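Local atomic coordinates of Epf (Streptococcus pyogenes, PDB entry 4ES8), a protein that acts as a cell-surface adhesin, binding to cells through an N-terminal domain that contains a carbohydrate-binding module. Residues 99-104 and 204-209. Residues are numbered along the deposited sequence; the frame is centred on the assembly and turned at random.
Sequences VAFKVN and VEFKNL
F101 and F206 meet inside the beta sandwich of the adhesin's larger domain, an instructive case of strands from two facing sheets that meet here through apolar side chains. Strand 97-105 belongs to one sheet and strand 202-213 to the other; the segments run in the same general direction, and the CA atoms of F101 and F206 stand 9.9 Å apart. Both phenylalanines point inward, with CG anti to the carbonyl carbon (chi1 -57° for F101, -43° for F206). Further along, V103 and L209 reach toward each other tip to tip, L209 CD1 facing both V103 methyls, CG1 and CG2; with two conformers of L209 deposited, this contact is less certain. N208 has a left-handed backbone (phi 55°), which interrupts the in-out alternation and lets L209 follow two outward residues into the core. I85 and A87 pack on F101. The outer side of 204-209 is looser: E205, K207 and N208 are partly exposed, with N208 ND2 hydrogen-bonded to E119 OE2. The packed side consists of buried F101, V103, F206 and L209. There the phenylalanine side chains cross obliquely with steeply inclined ring planes, F206 CE2 arriving at the edge of the F101 ring, near its plane, 4.2 Å from F101 CD2.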
# COMPACT_ATOMS: atom_id res chain seq x y z
N VAL A 99 -10.30 19.44 -8.42
CA VAL A 99 -10.73 18.11 -8.89
C VAL A 99 -9.76 17.09 -8.28
O VAL A 99 -8.54 17.32 -8.30
CB VAL A 99 -10.77 18.01 -10.43
CG1 VAL A 99 -11.00 16.57 -10.90
CG2 VAL A 99 -11.83 18.94 -11.01
N ALA A 100 -10.27 15.96 -7.78
CA ALA A 100 -9.41 14.91 -7.25
C ALA A 100 -9.83 13.59 -7.84
O ALA A 100 -11.03 13.34 -8.01
CB ALA A 100 -9.49 14.85 -5.74
N PHE A 101 -8.85 12.73 -8.08
CA PHE A 101 -9.10 11.36 -8.50
C PHE A 101 -8.67 10.38 -7.42
O PHE A 101 -7.70 10.64 -6.69
CB PHE A 101 -8.33 11.04 -9.79
CG PHE A 101 -8.68 11.99 -10.92
CD1 PHE A 101 -9.96 12.03 -11.44
CD2 PHE A 101 -7.71 12.82 -11.47
CE1 PHE A 101 -10.29 12.91 -12.47
CE2 PHE A 101 -8.03 13.69 -12.50
CZ PHE A 101 -9.32 13.72 -13.01
N LYS A 102 -9.34 9.23 -7.34
CA LYS A 102 -8.88 8.15 -6.49
C LYS A 102 -8.59 6.97 -7.38
O LYS A 102 -9.49 6.49 -8.09
CB LYS A 102 -9.91 7.78 -5.39
CG LYS A 102 -9.84 8.72 -4.20
CD LYS A 102 -10.75 8.22 -3.06
CE LYS A 102 -10.36 8.83 -1.75
NZ LYS A 102 -11.11 8.20 -0.60
N VAL A 103 -7.33 6.53 -7.38
CA VAL A 103 -6.94 5.32 -8.12
C VAL A 103 -6.74 4.24 -7.08
O VAL A 103 -5.92 4.36 -6.15
CB VAL A 103 -5.70 5.54 -8.99
CG1 VAL A 103 -5.35 4.24 -9.70
CG2 VAL A 103 -5.97 6.63 -10.02
N ASN A 104 -7.60 3.22 -7.15
CA ASN A 104 -7.64 2.18 -6.14
C ASN A 104 -6.51 1.17 -6.21
O ASN A 104 -5.94 0.93 -7.27
CB ASN A 104 -8.96 1.41 -6.22
CG ASN A 104 -10.12 2.15 -5.60
OD1 ASN A 104 -10.00 3.25 -5.04
ND2 ASN A 104 -11.31 1.55 -5.70
N VAL A 204 -4.11 18.87 -16.54
CA VAL A 204 -3.14 18.20 -15.65
C VAL A 204 -3.31 16.71 -15.87
O VAL A 204 -4.46 16.24 -15.90
CB VAL A 204 -3.25 18.64 -14.16
CG1 VAL A 204 -4.66 18.42 -13.58
CG2 VAL A 204 -2.17 17.94 -13.31
N GLU A 205 -2.21 15.97 -16.02
CA GLU A 205 -2.26 14.54 -16.31
C GLU A 205 -1.34 13.75 -15.38
O GLU A 205 -0.24 14.21 -15.08
CB GLU A 205 -1.84 14.30 -17.77
CG GLU A 205 -1.86 12.86 -18.23
CD GLU A 205 -1.25 12.69 -19.60
OE1 GLU A 205 -0.00 12.72 -19.70
OE2 GLU A 205 -2.02 12.53 -20.58
N PHE A 206 -1.79 12.54 -14.99
CA PHE A 206 -1.04 11.60 -14.18
C PHE A 206 -1.05 10.27 -14.88
O PHE A 206 -2.08 9.92 -15.47
CB PHE A 206 -1.68 11.44 -12.78
CG PHE A 206 -2.13 12.75 -12.17
CD1 PHE A 206 -1.25 13.50 -11.38
CD2 PHE A 206 -3.43 13.21 -12.36
CE1 PHE A 206 -1.68 14.69 -10.78
CE2 PHE A 206 -3.87 14.40 -11.74
CZ PHE A 206 -2.99 15.13 -10.95
N LYS A 207 0.05 9.53 -14.86
CA LYS A 207 -0.00 8.26 -15.61
C LYS A 207 0.94 7.20 -15.08
O LYS A 207 1.81 7.49 -14.26
CB LYS A 207 0.33 8.51 -17.10
CG LYS A 207 1.68 9.14 -17.35
CD LYS A 207 1.85 9.51 -18.84
CE LYS A 207 3.09 10.34 -19.03
NZ LYS A 207 3.44 10.49 -20.47
N ASN A 208 0.73 5.97 -15.55
CA ASN A 208 1.60 4.79 -15.30
C ASN A 208 1.79 4.56 -13.79
O ASN A 208 2.91 4.58 -13.25
CB ASN A 208 2.92 4.96 -16.04
CG ASN A 208 2.69 4.94 -17.54
OD1 ASN A 208 1.79 4.24 -18.06
ND2 ASN A 208 3.50 5.68 -18.27
N LEU A 209 0.65 4.32 -13.14
CA LEU A 209 0.57 4.13 -11.70
C LEU A 209 0.91 2.69 -11.32
O LEU A 209 0.45 1.74 -11.96
CB LEU A 209 -0.84 4.51 -11.21
CG LEU A 209 -1.31 5.90 -11.68
CD1 LEU A 209 -2.63 5.84 -12.43
CD2 LEU A 209 -1.36 6.88 -10.56